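Local coordinates for protein isomaltodextranase (Arthrobacter globiformis, PDB 5AWQ) that hydrolyses (1->6)-alpha-D-glucosidic linkages in polysaccharides, removing successive isomaltose units from the non-reducing ends of the chains, at residues D262-N267 with G309-D314; I266-D271 with N291-F296. All blocks are in the same frame, centred on the assembly; numbering follows the deposited sequence.

Overall arrangement
Both contacts belong to the parallel (beta/alpha)8 barrel expected of a family 27 glycoside hydrolase, and they follow one piece of chain from the wall of the barrel to its sugar-binding end. Interaction 1 joins neighbouring strands 263-265 and 312-314 near the centre of the molecule. Interaction 2 takes up I266 and N267 where strand 263-265 ends and packs the following loop against 291-296, the lead-in to helix 295-302. That helix precedes strand 312-314 in the chain. The centres of the contacts lie 13 Å apart. Both reach the same bound glucose, through R265 and D269, so the strand end and its loop together present ligand-binding groups.

Interaction 1 of 2, residues D262-N267 with G309-D314; sequences DLVRIN and GQLILD. With GLC (alpha-D-glucopyranose), chain B.
Neighbouring parallel strands of the (beta/alpha)8 barrel meet here, L263, V264 and R265 pairing with I312, L313 and D314. The backbone bonds alternate as parallel pairing requires: I312 N to D262 O (2.8 Å), V264 N to I312 O, D314 N to V264 O, and I266 N to D314 O. Side chains of successive residues take opposite faces of the sheet. L263 and I312 lie side by side on the face shared with R265 and D314, L263 CG 3.8 Å from I312 CG2. On the other face V264 CG2 packs 3.9 Å from L313 CD2, and its branched, rigid side chain also meets L311 CD1 crosswise. Helices 251-260 and 295-302 cover this apolar side. D314 holds its carboxylate opposite its backbone N (chi1 178°), which lays OD2 3.7 Å from R265 CG. Only the CG and CD methylenes of R265 lie on this carboxylate; the charged atoms do not touch, and R199 forms the salt bridge to D314 OD2, while D316 N binds OD1. R265, bent at chi2 and chi3, turns its head to the end of the strand, where D269 and D316 are its salt-bridge partners. Its NE reaches N267 OD1 from above the amide plane at 3.1 Å, and its NH2 reaches N267 O at 2.8 Å. R265 NH1 donates to O3 of the glucose of chain B at 3.0 Å. A methionine in its place would probably leave both oxygens of N267 and the two aspartates without their mate, and the sugar less firmly held. That O3 lies in plane at the guanidinium edge.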
loop_
_atom_site.group_PDB
_atom_site.type_symbol
_atom_site.label_atom_id
_atom_site.label_comp_id
_atom_site.label_asym_id
_atom_site.label_seq_id
_atom_site.Cartn_x
_atom_site.Cartn_y
_atom_site.Cartn_z
ATOM N N ASP A 262 -5.381 3.101 -3.923
ATOM C CA ASP A 262 -4.914 2.862 -2.551
ATOM C C ASP A 262 -3.779 1.846 -2.471
ATOM O O ASP A 262 -2.864 2.024 -1.688
ATOM C CB ASP A 262 -6.078 2.400 -1.675
ATOM C CG ASP A 262 -7.180 3.421 -1.606
ATOM O OD1 ASP A 262 -6.858 4.589 -1.335
ATOM O OD2 ASP A 262 -8.350 3.048 -1.783
ATOM N N LEU A 263 -3.867 0.773 -3.250
ATOM C CA LEU A 263 -2.864 -0.284 -3.256
ATOM C C LEU A 263 -2.327 -0.514 -4.656
ATOM O O LEU A 263 -3.063 -0.386 -5.626
ATOM C CB LEU A 263 -3.480 -1.614 -2.795
ATOM C CG LEU A 263 -3.653 -1.907 -1.311
ATOM C CD1 LEU A 263 -4.660 -0.982 -0.692
ATOM C CD2 LEU A 263 -4.032 -3.369 -1.108
ATOM N N VAL A 264 -1.045 -0.862 -4.740
ATOM C CA VAL A 264 -0.407 -1.281 -5.981
ATOM C C VAL A 264 0.353 -2.592 -5.772
ATOM O O VAL A 264 1.107 -2.732 -4.805
ATOM C CB VAL A 264 0.582 -0.233 -6.552
ATOM C CG1 VAL A 264 -0.178 0.938 -7.140
ATOM C CG2 VAL A 264 1.599 0.227 -5.519
ATOM N N ARG A 265 0.140 -3.554 -6.662
ATOM C CA ARG A 265 0.977 -4.753 -6.690
ATOM C C ARG A 265 2.414 -4.384 -7.022
ATOM O O ARG A 265 2.662 -3.613 -7.961
ATOM C CB ARG A 265 0.450 -5.762 -7.703
ATOM C CG ARG A 265 -0.599 -6.721 -7.141
ATOM C CD ARG A 265 0.009 -7.918 -6.414
ATOM N NE ARG A 265 0.836 -8.663 -7.352
ATOM C CZ ARG A 265 0.389 -9.447 -8.327
ATOM N NH1 ARG A 265 -0.901 -9.721 -8.454
ATOM N NH2 ARG A 265 1.268 -9.960 -9.190
ATOM N N ILE A 266 3.342 -4.984 -6.273
ATOM C CA ILE A 266 4.769 -4.688 -6.411
ATOM C C ILE A 266 5.633 -5.881 -6.811
ATOM O O ILE A 266 6.871 -5.790 -6.809
ATOM C CB ILE A 266 5.329 -3.974 -5.157
ATOM C CG1 ILE A 266 5.068 -4.729 -3.830
ATOM C CG2 ILE A 266 4.738 -2.577 -5.060
ATOM C CD1 ILE A 266 5.584 -6.160 -3.731
ATOM N N ASN A 267 4.978 -6.964 -7.213
ATOM C CA ASN A 267 5.652 -8.220 -7.554
ATOM C C ASN A 267 4.922 -8.985 -8.626
ATOM O O ASN A 267 3.751 -8.725 -8.903
ATOM C CB ASN A 267 5.806 -9.099 -6.304
ATOM C CG ASN A 267 4.475 -9.496 -5.653
ATOM O OD1 ASN A 267 3.465 -8.763 -5.713
ATOM N ND2 ASN A 267 4.482 -10.637 -4.967
ATOM N N GLY A 309 -1.266 8.189 3.594
ATOM C CA GLY A 309 -1.748 9.066 2.532
ATOM C C GLY A 309 -1.112 8.866 1.171
ATOM O O GLY A 309 -1.551 9.476 0.190
ATOM N N GLN A 310 -0.112 7.987 1.097
ATOM C CA GLN A 310 0.547 7.667 -0.171
ATOM C C GLN A 310 -0.030 6.341 -0.707
ATOM O O GLN A 310 -1.240 6.255 -0.873
ATOM C CB GLN A 310 2.075 7.681 -0.024
ATOM C CG GLN A 310 2.612 8.994 0.549
ATOM C CD GLN A 310 2.251 10.191 -0.316
ATOM O OE1 GLN A 310 2.450 10.183 -1.530
ATOM N NE2 GLN A 310 1.732 11.239 0.321
ATOM N N LEU A 311 0.786 5.315 -0.981
ATOM C CA LEU A 311 0.248 4.030 -1.426
ATOM C C LEU A 311 0.526 2.953 -0.390
ATOM O O LEU A 311 1.532 3.003 0.321
ATOM C CB LEU A 311 0.891 3.607 -2.740
ATOM C CG LEU A 311 0.317 4.295 -3.980
ATOM C CD1 LEU A 311 1.231 4.148 -5.190
ATOM C CD2 LEU A 311 -1.066 3.749 -4.273
ATOM N N ILE A 312 -0.390 1.998 -0.305
ATOM C CA ILE A 312 -0.109 0.722 0.341
ATOM C C ILE A 312 0.452 -0.224 -0.717
ATOM O O ILE A 312 -0.129 -0.379 -1.796
ATOM C CB ILE A 312 -1.370 0.154 0.999
ATOM C CG1 ILE A 312 -1.782 1.061 2.163
ATOM C CG2 ILE A 312 -1.116 -1.290 1.424
ATOM C CD1 ILE A 312 -3.196 0.878 2.636
ATOM N N LEU A 313 1.587 -0.852 -0.407
ATOM C CA LEU A 313 2.194 -1.798 -1.327
ATOM C C LEU A 313 1.648 -3.213 -1.114
ATOM O O LEU A 313 1.559 -3.681 0.022
ATOM C CB LEU A 313 3.714 -1.771 -1.169
ATOM C CG LEU A 313 4.366 -0.391 -1.230
ATOM C CD1 LEU A 313 5.888 -0.533 -1.163
ATOM C CD2 LEU A 313 3.959 0.407 -2.463
ATOM N N ASP A 314 1.279 -3.848 -2.218
ATOM C CA ASP A 314 0.591 -5.140 -2.211
ATOM C C ASP A 314 1.554 -6.233 -2.672
ATOM O O ASP A 314 1.966 -6.245 -3.828
ATOM C CB ASP A 314 -0.631 -5.019 -3.132
ATOM C CG ASP A 314 -1.437 -6.294 -3.285
ATOM O OD1 ASP A 314 -1.112 -7.337 -2.707
ATOM O OD2 ASP A 314 -2.427 -6.212 -4.023
HETATM C C1 GLC B . -2.872 -11.639 -13.585
HETATM C C2 GLC B . -2.617 -11.151 -12.168
HETATM C C3 GLC B . -2.885 -12.225 -11.117
HETATM C C4 GLC B . -4.281 -12.813 -11.313
HETATM C C5 GLC B . -4.377 -13.310 -12.757
HETATM C C6 GLC B . -5.749 -13.891 -13.100
HETATM O O2 GLC B . -1.273 -10.692 -12.091
HETATM O O3 GLC B . -2.714 -11.706 -9.802
HETATM O O4 GLC B . -4.489 -13.888 -10.406
HETATM O O5 GLC B . -4.139 -12.255 -13.680
HETATM O O6 GLC B . -5.671 -14.529 -14.374
#

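Interaction 2 of 2, residues I266-D271 with N291-F296; sequences INADAD and NWANPF. With GLC (alpha-D-glucopyranose), chain B; GLC (alpha-D-glucopyranose), chain C.
CG1 of I266 and CG of N267 both stand between the backbone N and the carbonyl carbon, and this brings both side chains against P295. In I266 (chi1 54°) CG1 carries CD1 to the proline ring, 3.9 Å from P295 CB, the two side chains crossing at about a right angle. In N267 (chi1 61°) the amide swings obliquely across the same ring, ND2 lying 3.7 Å from P295 CD. This nitrogen makes only van der Waals contact with the proline; its hydrogen bond goes to G315 O. Proline suits this position because N294 occupies the N-cap, and the first turn of helix 295-302 asks for no N-H from its opening residue.

The CA atoms of A268 and A293 come within 4.7 Å, an approach consistent with two small side chains. A268 N donates to A293 O at 2.8 Å, in a short but bent bond with an N-H...O angle of 139°. A293 O also lies 3.4 Å from N267 CB, and W292 O receives a CA-H...O contact from N267. A water completes the seam, donating to I266 O at 2.9 Å and accepting from W292 N, and so serves two buried backbone groups that do not bond each other directly.

Beyond A268 the loop turns from the helix to the sugars. D269 OD1 accepts from O2 of the glucose of chain B at a modelled 2.5 Å, so short that the exact value is doubtful. D269 OD2 lies 3.0 Å from O4 of the glucose of chain C, the oxygen that links the two sugars. D269 is thus a sugar-binding carboxylate, held by its salt bridge to R265 and carried on a loop tied to the lead-in of helix 295-302.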
loop_
_atom_site.group_PDB
_atom_site.type_symbol
_atom_site.label_atom_id
_atom_site.label_comp_id
_atom_site.label_asym_id
_atom_site.label_seq_id
_atom_site.Cartn_x
_atom_site.Cartn_y
_atom_site.Cartn_z
ATOM N N ILE A 266 3.342 -4.984 -6.273
ATOM C CA ILE A 266 4.769 -4.688 -6.411
ATOM C C ILE A 266 5.633 -5.881 -6.811
ATOM O O ILE A 266 6.871 -5.790 -6.809
ATOM C CB ILE A 266 5.329 -3.974 -5.157
ATOM C CG1 ILE A 266 5.068 -4.729 -3.830
ATOM C CG2 ILE A 266 4.738 -2.577 -5.060
ATOM C CD1 ILE A 266 5.584 -6.160 -3.731
ATOM N N ASN A 267 4.978 -6.964 -7.213
ATOM C CA ASN A 267 5.652 -8.220 -7.554
ATOM C C ASN A 267 4.922 -8.985 -8.626
ATOM O O ASN A 267 3.751 -8.725 -8.903
ATOM C CB ASN A 267 5.806 -9.099 -6.304
ATOM C CG ASN A 267 4.475 -9.496 -5.653
ATOM O OD1 ASN A 267 3.465 -8.763 -5.713
ATOM N ND2 ASN A 267 4.482 -10.637 -4.967
ATOM N N ALA A 268 5.637 -9.905 -9.252
ATOM C CA ALA A 268 5.004 -10.931 -10.063
ATOM C C ALA A 268 4.093 -11.798 -9.190
ATOM O O ALA A 268 4.228 -11.837 -7.954
ATOM C CB ALA A 268 6.068 -11.800 -10.731
ATOM N N ASP A 269 3.188 -12.514 -9.844
ATOM C CA ASP A 269 2.169 -13.284 -9.144
ATOM C C ASP A 269 2.756 -14.305 -8.187
ATOM O O ASP A 269 3.812 -14.891 -8.455
ATOM C CB ASP A 269 1.332 -14.080 -10.141
ATOM C CG ASP A 269 0.588 -13.223 -11.111
ATOM O OD1 ASP A 269 0.426 -11.992 -10.893
ATOM O OD2 ASP A 269 0.124 -13.804 -12.094
ATOM N N ALA A 270 2.034 -14.557 -7.097
ATOM C CA ALA A 270 2.409 -15.646 -6.202
ATOM C C ALA A 270 2.578 -16.972 -6.945
ATOM O O ALA A 270 3.499 -17.731 -6.624
ATOM C CB ALA A 270 1.398 -15.796 -5.075
ATOM N N ASP A 271 1.705 -17.257 -7.922
ATOM C CA ASP A 271 1.885 -18.428 -8.788
ATOM C C ASP A 271 1.962 -19.669 -7.881
ATOM O O ASP A 271 1.168 -19.782 -6.953
ATOM C CB ASP A 271 3.114 -18.180 -9.696
ATOM C CG ASP A 271 3.230 -19.152 -10.873
ATOM O OD1 ASP A 271 3.828 -20.248 -10.704
ATOM O OD2 ASP A 271 2.783 -18.810 -11.979
ATOM N N ASN A 291 7.740 -4.261 -12.246
ATOM C CA ASN A 291 9.098 -3.727 -12.277
ATOM C C ASN A 291 10.077 -4.678 -11.615
ATOM O O ASN A 291 11.165 -4.954 -12.149
ATOM C CB ASN A 291 9.195 -2.348 -11.644
ATOM C CG ASN A 291 8.308 -1.344 -12.325
ATOM O OD1 ASN A 291 8.588 -0.902 -13.457
ATOM N ND2 ASN A 291 7.232 -1.007 -11.688
ATOM N N TRP A 292 9.705 -5.137 -10.428
ATOM C CA TRP A 292 10.466 -6.175 -9.732
ATOM C C TRP A 292 9.613 -7.440 -9.659
ATOM O O TRP A 292 8.388 -7.385 -9.552
ATOM C CB TRP A 292 10.838 -5.710 -8.324
ATOM C CG TRP A 292 11.914 -4.659 -8.294
ATOM C CD1 TRP A 292 13.267 -4.864 -8.365
ATOM C CD2 TRP A 292 11.735 -3.241 -8.176
ATOM N NE1 TRP A 292 13.931 -3.669 -8.309
ATOM C CE2 TRP A 292 13.016 -2.654 -8.197
ATOM C CE3 TRP A 292 10.616 -2.408 -8.075
ATOM C CZ2 TRP A 292 13.204 -1.283 -8.074
ATOM C CZ3 TRP A 292 10.806 -1.044 -7.994
ATOM C CH2 TRP A 292 12.090 -0.493 -7.999
ATOM N N ALA A 293 10.276 -8.594 -9.704
ATOM C CA ALA A 293 9.573 -9.867 -9.737
ATOM C C ALA A 293 9.185 -10.376 -8.345
ATOM O O ALA A 293 8.079 -10.838 -8.143
ATOM C CB ALA A 293 10.408 -10.903 -10.471
ATOM N N ASN A 294 10.131 -10.355 -7.419
ATOM C CA ASN A 294 9.879 -10.844 -6.069
ATOM C C ASN A 294 9.540 -9.696 -5.108
ATOM O O ASN A 294 9.973 -8.541 -5.324
ATOM C CB ASN A 294 11.032 -11.724 -5.576
ATOM C CG ASN A 294 12.314 -10.960 -5.342
ATOM O OD1 ASN A 294 13.270 -11.035 -6.144
ATOM N ND2 ASN A 294 12.373 -10.245 -4.279
ATOM N N PRO A 295 8.736 -9.993 -4.068
ATOM C CA PRO A 295 8.292 -8.901 -3.194
ATOM C C PRO A 295 9.365 -8.345 -2.269
ATOM O O PRO A 295 9.257 -7.202 -1.844
ATOM C CB PRO A 295 7.122 -9.522 -2.423
ATOM C CG PRO A 295 7.349 -11.012 -2.496
ATOM C CD PRO A 295 7.932 -11.213 -3.868
ATOM N N PHE A 296 10.429 -9.098 -1.949
ATOM C CA PHE A 296 11.527 -8.451 -1.231
ATOM C C PHE A 296 12.024 -7.251 -2.001
ATOM O O PHE A 296 12.192 -6.155 -1.439
ATOM C CB PHE A 296 12.700 -9.396 -0.957
ATOM C CG PHE A 296 12.541 -10.229 0.295
ATOM C CD1 PHE A 296 12.778 -9.659 1.533
ATOM C CD2 PHE A 296 12.192 -11.578 0.233
ATOM C CE1 PHE A 296 12.661 -10.421 2.699
ATOM C CE2 PHE A 296 12.076 -12.342 1.390
ATOM C CZ PHE A 296 12.321 -11.758 2.622
HETATM C C1 GLC B . -2.872 -11.639 -13.585
HETATM C C2 GLC B . -2.617 -11.151 -12.168
HETATM C C3 GLC B . -2.885 -12.225 -11.117
HETATM C C4 GLC B . -4.281 -12.813 -11.313
HETATM C C5 GLC B . -4.377 -13.310 -12.757
HETATM C C6 GLC B . -5.749 -13.891 -13.100
HETATM O O2 GLC B . -1.273 -10.692 -12.091
HETATM O O3 GLC B . -2.714 -11.706 -9.802
HETATM O O4 GLC B . -4.489 -13.888 -10.406
HETATM O O5 GLC B . -4.139 -12.255 -13.680
HETATM O O6 GLC B . -5.671 -14.529 -14.374
HETATM C C1 GLC C . 0.638 -13.033 -17.318
HETATM C C2 GLC C . 0.686 -11.662 -16.621
HETATM C C3 GLC C . 0.126 -11.800 -15.221
HETATM C C4 GLC C . -1.304 -12.369 -15.270
HETATM C C5 GLC C . -1.323 -13.694 -16.039
HETATM C C6 GLC C . -2.749 -14.164 -16.321
HETATM O O1 GLC C . 1.475 -14.009 -16.725
HETATM O O2 GLC C . 1.993 -11.107 -16.566
HETATM O O3 GLC C . 0.146 -10.546 -14.569
HETATM O O4 GLC C . -1.799 -12.542 -13.947
HETATM O O5 GLC C . -0.678 -13.542 -17.294
HETATM O O6 GLC C . -2.784 -15.540 -16.671
HETATM O O HOH W 1 7.480 -3.926 -8.887
#